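Long-range contact in putative cytochrome P450 hydroxylase (Chondromyces apiculatus DSM 436, PDB 6GMF), which probably oxidises terpenes with molecular oxygen as a heme-dependent monooxygenase of the cytochrome P450 family: residues C282-M288 with A300-P306. Sequence-based numbering, arbitrary orientation.
With HEM (protoporphyrin IX containing Fe), chain B.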
ATOM      1  N   CYS A 282       1.132  -8.604   4.518  1.00 16.32           N
ATOM      2  CA  CYS A 282       0.054  -9.150   5.233  1.00 16.85           C
ATOM      3  C   CYS A 282      -0.865  -8.041   5.710  1.00 15.61           C
ATOM      4  O   CYS A 282      -0.494  -6.870   5.626  1.00 17.30           O
ATOM      5  CB  CYS A 282       0.517  -9.994   6.404  1.00 18.81           C
ATOM      6  SG  CYS A 282       1.356  -9.057   7.698  1.00 25.02           S
ATOM      7  N   ILE A 283      -2.037  -8.475   6.189  1.00 15.83           N
ATOM      8  CA  ILE A 283      -2.966  -7.567   6.761  1.00 16.58           C
ATOM      9  C   ILE A 283      -3.424  -8.137   8.096  1.00 18.41           C
ATOM     10  O   ILE A 283      -2.869  -9.131   8.512  1.00 18.70           O
ATOM     11  CB  ILE A 283      -4.066  -7.222   5.761  1.00 16.65           C
ATOM     12  CG1 ILE A 283      -4.826  -8.443   5.256  1.00 16.90           C
ATOM     13  CG2 ILE A 283      -3.467  -6.372   4.629  1.00 16.54           C
ATOM     14  CD1 ILE A 283      -5.882  -8.107   4.197  1.00 18.24           C
ATOM     15  N   PHE A 284      -4.390  -7.482   8.742  1.00 16.19           N
ATOM     16  CA  PHE A 284      -4.752  -7.844  10.113  1.00 17.26           C
ATOM     17  C   PHE A 284      -6.225  -8.222  10.229  1.00 15.36           C
ATOM     18  O   PHE A 284      -7.107  -7.549   9.650  1.00 16.80           O
ATOM     19  CB  PHE A 284      -4.492  -6.662  11.047  1.00 17.60           C
ATOM     20  CG  PHE A 284      -3.031  -6.396  11.302  1.00 20.67           C
ATOM     21  CD1 PHE A 284      -2.232  -5.811  10.333  1.00 21.90           C
ATOM     22  CD2 PHE A 284      -2.443  -6.801  12.488  1.00 21.87           C
ATOM     23  CE1 PHE A 284      -0.891  -5.567  10.590  1.00 23.46           C
ATOM     24  CE2 PHE A 284      -1.105  -6.534  12.744  1.00 24.80           C
ATOM     25  CZ  PHE A 284      -0.345  -5.924  11.786  1.00 24.43           C
ATOM     26  N   ARG A 285      -6.480  -9.282  11.031  1.00 15.52           N
ATOM     27  CA  ARG A 285      -7.846  -9.688  11.379  1.00 16.46           C
ATOM     28  C   ARG A 285      -7.865 -10.129  12.855  1.00 16.51           C
ATOM     29  O   ARG A 285      -6.822 -10.375  13.405  1.00 17.79           O
ATOM     30  CB  ARG A 285      -8.349 -10.832  10.493  1.00 16.61           C
ATOM     31  CG  ARG A 285      -8.442 -10.505   9.004  1.00 15.72           C
ATOM     32  CD  ARG A 285      -9.585  -9.558   8.728  1.00 14.79           C
ATOM     33  NE  ARG A 285      -9.811  -9.395   7.289  1.00 15.93           N
ATOM     34  CZ  ARG A 285      -9.297  -8.420   6.559  1.00 15.57           C
ATOM     35  NH1 ARG A 285      -8.331  -7.635   7.035  1.00 15.82           N
ATOM     36  NH2 ARG A 285      -9.795  -8.216   5.337  1.00 15.79           N
ATOM     37  N   GLN A 286      -9.052 -10.246  13.429  1.00 18.61           N
ATOM     38  CA  GLN A 286      -9.222 -10.851  14.764  1.00 18.42           C
ATOM     39  C   GLN A 286     -10.406 -11.806  14.719  1.00 18.31           C
ATOM     40  O   GLN A 286     -11.481 -11.461  14.155  1.00 18.78           O
ATOM     41  CB  GLN A 286      -9.451  -9.780  15.822  1.00 22.20           C
ATOM     42  CG  GLN A 286      -9.532 -10.373  17.224  1.00 23.31           C
ATOM     43  CD  GLN A 286      -9.748  -9.337  18.306  1.00 29.01           C
ATOM     44  OE1 GLN A 286     -10.542  -8.415  18.166  1.00 31.69           O
ATOM     45  NE2 GLN A 286      -9.104  -9.558  19.440  1.00 35.19           N
ATOM     46  N   THR A 287     -10.202 -13.010  15.259  1.00 19.12           N
ATOM     47  CA  THR A 287     -11.311 -13.948  15.270  1.00 21.06           C
ATOM     48  C   THR A 287     -12.296 -13.567  16.361  1.00 22.14           C
ATOM     49  O   THR A 287     -11.925 -13.157  17.432  1.00 23.26           O
ATOM     50  CB  THR A 287     -10.859 -15.395  15.454  1.00 23.51           C
ATOM     51  OG1 THR A 287     -10.096 -15.461  16.658  1.00 24.92           O
ATOM     52  CG2 THR A 287      -9.992 -15.856  14.310  1.00 24.22           C
ATOM     53  N   MET A 288     -13.567 -13.721  16.008  1.00 27.02           N
ATOM     54  CA  MET A 288     -14.661 -13.414  16.877  1.00 32.65           C
ATOM     55  C   MET A 288     -15.143 -14.677  17.605  1.00 35.09           C
ATOM     56  O   MET A 288     -15.711 -14.567  18.680  1.00 41.44           O
ATOM     57  CB  MET A 288     -15.781 -12.751  16.067  1.00 36.05           C
ATOM     58  CG  MET A 288     -15.403 -11.369  15.525  1.00 40.59           C
ATOM     59  SD  MET A 288     -15.102 -10.114  16.807  1.00 53.52           S
ATOM     60  CE  MET A 288     -13.356 -10.308  17.159  1.00 53.04           C
ATOM     61  N   ALA A 300     -10.903 -18.127  19.495  1.00 29.22           N
ATOM     62  CA  ALA A 300     -11.565 -16.838  19.609  1.00 27.89           C
ATOM     63  C   ALA A 300     -10.565 -15.784  20.096  1.00 26.49           C
ATOM     64  O   ALA A 300      -9.698 -16.083  20.880  1.00 25.88           O
ATOM     65  CB  ALA A 300     -12.717 -16.948  20.588  1.00 29.08           C
ATOM     66  N   ARG A 301     -10.691 -14.572  19.546  1.00 23.42           N
ATOM     67  CA  ARG A 301      -9.977 -13.395  19.902  1.00 25.33           C
ATOM     68  C   ARG A 301      -8.505 -13.434  19.520  1.00 25.60           C
ATOM     69  O   ARG A 301      -7.763 -12.552  19.950  1.00 29.56           O
ATOM     70  CB  ARG A 301     -10.162 -13.115  21.393  1.00 27.72           C
ATOM     71  CG  ARG A 301     -11.622 -12.850  21.729  1.00 29.30           C
ATOM     72  CD  ARG A 301     -12.052 -11.474  21.254  1.00 31.62           C
ATOM     73  NE  ARG A 301     -13.488 -11.350  21.129  1.00 34.31           N
ATOM     74  CZ  ARG A 301     -14.131 -10.203  21.089  1.00 31.87           C
ATOM     75  NH1 ARG A 301     -13.444  -9.078  20.984  1.00 34.45           N
ATOM     76  NH2 ARG A 301     -15.447 -10.195  21.166  1.00 37.50           N
ATOM     77  N   SER A 302      -8.100 -14.330  18.618  1.00 23.36           N
ATOM     78  CA  SER A 302      -6.731 -14.331  18.131  1.00 24.20           C
ATOM     79  C   SER A 302      -6.567 -13.246  17.066  1.00 21.12           C
ATOM     80  O   SER A 302      -7.490 -13.035  16.284  1.00 21.60           O
ATOM     81  CB  SER A 302      -6.377 -15.649  17.538  1.00 26.95           C
ATOM     82  OG  SER A 302      -6.445 -16.666  18.517  1.00 28.74           O
ATOM     83  N   VAL A 303      -5.414 -12.580  17.069  1.00 20.69           N
ATOM     84  CA  VAL A 303      -5.029 -11.767  15.899  1.00 21.98           C
ATOM     85  C   VAL A 303      -4.479 -12.696  14.815  1.00 18.68           C
ATOM     86  O   VAL A 303      -3.638 -13.563  15.094  1.00 19.98           O
ATOM     87  CB  VAL A 303      -4.015 -10.691  16.291  1.00 21.96           C
ATOM     88  CG1 VAL A 303      -3.501  -9.942  15.059  1.00 22.91           C
ATOM     89  CG2 VAL A 303      -4.646  -9.744  17.304  1.00 25.77           C
ATOM     90  N   VAL A 304      -4.936 -12.482  13.575  1.00 19.83           N
ATOM     91  CA  VAL A 304      -4.651 -13.349  12.485  1.00 20.77           C
ATOM     92  C   VAL A 304      -4.107 -12.484  11.355  1.00 18.14           C
ATOM     93  O   VAL A 304      -4.694 -11.461  11.091  1.00 19.13           O
ATOM     94  CB  VAL A 304      -5.915 -14.080  12.008  1.00 20.48           C
ATOM     95  CG1 VAL A 304      -5.648 -14.883  10.752  1.00 24.48           C
ATOM     96  CG2 VAL A 304      -6.485 -14.960  13.118  1.00 21.24           C
ATOM     97  N   LEU A 305      -2.979 -12.909  10.784  1.00 17.42           N
ATOM     98  CA  LEU A 305      -2.336 -12.230   9.660  1.00 17.13           C
ATOM     99  C   LEU A 305      -2.500 -13.076   8.410  1.00 17.23           C
ATOM    100  O   LEU A 305      -1.754 -14.033   8.193  1.00 19.76           O
ATOM    101  CB  LEU A 305      -0.842 -12.031   9.943  1.00 16.79           C
ATOM    102  CG  LEU A 305      -0.456 -11.326  11.247  1.00 18.94           C
ATOM    103  CD1 LEU A 305       1.049 -11.185  11.267  1.00 20.17           C
ATOM    104  CD2 LEU A 305      -1.099  -9.987  11.336  1.00 18.09           C
ATOM    105  N   PRO A 306      -3.465 -12.727   7.541  1.00 18.11           N
ATOM    106  CA  PRO A 306      -3.526 -13.317   6.216  1.00 18.32           C
ATOM    107  C   PRO A 306      -2.309 -12.822   5.420  1.00 16.32           C
ATOM    108  O   PRO A 306      -2.120 -11.596   5.265  1.00 16.91           O
ATOM    109  CB  PRO A 306      -4.844 -12.813   5.632  1.00 18.75           C
ATOM    110  CG  PRO A 306      -5.592 -12.216   6.783  1.00 19.94           C
ATOM    111  CD  PRO A 306      -4.551 -11.763   7.784  1.00 18.61           C
TER
HETATM  112  CHA HEM B 501      -7.287  -1.262   1.664  1.00 15.48           C
HETATM  113  CHB HEM B 501      -3.273  -2.706  -0.347  1.00 13.76           C
HETATM  114  CHC HEM B 501      -2.699   1.730  -2.196  1.00 14.52           C
HETATM  115  CHD HEM B 501      -6.519   3.272   0.145  1.00 13.83           C
HETATM  116  C1A HEM B 501      -6.250  -2.056   1.235  1.00 14.07           C
HETATM  117  C2A HEM B 501      -6.221  -3.455   1.494  1.00 14.37           C
HETATM  118  C3A HEM B 501      -5.051  -3.863   0.938  1.00 13.48           C
HETATM  119  C4A HEM B 501      -4.443  -2.730   0.340  1.00 13.73           C
HETATM  120  CMA HEM B 501      -4.420  -5.233   0.961  1.00 13.69           C
HETATM  121  CAA HEM B 501      -7.211  -4.317   2.227  1.00 15.92           C
HETATM  122  CBA HEM B 501      -7.071  -4.245   3.772  1.00 14.10           C
HETATM  123  CGA HEM B 501      -7.972  -5.220   4.499  1.00 16.38           C
HETATM  124  O1A HEM B 501      -8.641  -6.068   3.856  1.00 16.63           O
HETATM  125  O2A HEM B 501      -7.882  -5.171   5.770  1.00 16.83           O
HETATM  126  C1B HEM B 501      -2.722  -1.614  -1.036  1.00 14.18           C
HETATM  127  C2B HEM B 501      -1.538  -1.651  -1.854  1.00 13.53           C
HETATM  128  C3B HEM B 501      -1.344  -0.412  -2.378  1.00 14.26           C
HETATM  129  C4B HEM B 501      -2.460   0.401  -1.886  1.00 13.77           C
HETATM  130  CMB HEM B 501      -0.731  -2.876  -2.007  1.00 14.09           C
HETATM  131  CAB HEM B 501      -0.305   0.114  -3.345  1.00 15.10           C
HETATM  132  CBB HEM B 501       0.335  -0.714  -4.104  1.00 18.55           C
HETATM  133  C1C HEM B 501      -3.691   2.554  -1.795  1.00 13.37           C
HETATM  134  C2C HEM B 501      -3.801   3.938  -2.162  1.00 14.40           C
HETATM  135  C3C HEM B 501      -4.925   4.348  -1.462  1.00 14.83           C
HETATM  136  C4C HEM B 501      -5.417   3.275  -0.685  1.00 14.45           C
HETATM  137  CMC HEM B 501      -3.003   4.656  -3.213  1.00 15.99           C
HETATM  138  CAC HEM B 501      -5.590   5.651  -1.447  1.00 15.77           C
HETATM  139  CBC HEM B 501      -5.087   6.760  -1.934  1.00 21.61           C
HETATM  140  C1D HEM B 501      -7.006   2.153   0.769  1.00 15.43           C
HETATM  141  C2D HEM B 501      -8.203   2.199   1.659  1.00 15.60           C
HETATM  142  C3D HEM B 501      -8.426   0.932   2.067  1.00 15.79           C
HETATM  143  C4D HEM B 501      -7.378   0.119   1.443  1.00 14.91           C
HETATM  144  CMD HEM B 501      -8.956   3.491   1.935  1.00 15.91           C
HETATM  145  CAD HEM B 501      -9.523   0.471   2.985  1.00 15.97           C
HETATM  146  CBD HEM B 501     -10.786  -0.071   2.295  1.00 16.79           C
HETATM  147  CGD HEM B 501     -11.805  -0.622   3.270  1.00 18.57           C
HETATM  148  O1D HEM B 501     -12.970  -0.729   2.850  1.00 19.76           O
HETATM  149  O2D HEM B 501     -11.457  -0.975   4.427  1.00 17.09           O
HETATM  150  NA  HEM B 501      -5.152  -1.617   0.512  1.00 15.49           N
HETATM  151  NB  HEM B 501      -3.211  -0.383  -1.117  1.00 13.73           N
HETATM  152  NC  HEM B 501      -4.640   2.168  -0.869  1.00 15.30           N
HETATM  153  ND  HEM B 501      -6.513   0.867   0.741  1.00 14.46           N
HETATM  154 FE   HEM B 501      -4.967   0.223  -0.251  1.00 15.67          FE
HETATM  155  O   HOH W   1      -3.774   0.593   1.612  1.00 21.01           O
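Arg285 and Val304 form an antiparallel hydrogen-bonded pair, Arg285 N reaching Val304 O at 2.8 Å and Val304 N returning to Arg285 O, while Gln286 and Val303 make the adjoining non-hydrogen-bonded pair. Beyond them Thr287 holds the loop entering strand 303-306 by three bonds: its N to Ser302 O, its O from Arg301 N, and OG1 from Ser302 N at 3.0 Å; OG1 is also hydrogen-bonded to Pro299 O. Thr287 OG1 stands between its backbone N and carbonyl carbon (chi1 56°), facing segment 300-302, which leaves Thr287 CG2 3.8 Å from Val304 CG2. Gln286, extended with CG anti to the backbone N (-176°), adds a weak bond from NE2 to Arg301 O, and Met288 CE lies over one face of the Arg301 guanidinium. At the other end Leu305 CD2 sits over a face of the Phe284 ring, 3.9 Å from its centroid, a CH-pi contact. Arg285 CG packs on Pro306 CG, and from there the bent chain leaves the sheet for a heme propionate, Arg285 NH1 bonding HEM O2A at 2.8 Å and NH2 bonding HEM O1A at 2.9 Å. NH1 also donates to Phe284 O, and the three bonds together fix the guanidinium's rotation. A leucine in place of Arg285 would probably leave both propionate oxygens without these donors and Phe284 O without its side-chain partner. Strands 38-40 and 56-57 flank the pair in the P450 beta-sheet, and helix 43-51 packs against Ile283, Arg285 and Pro306 through Leu50.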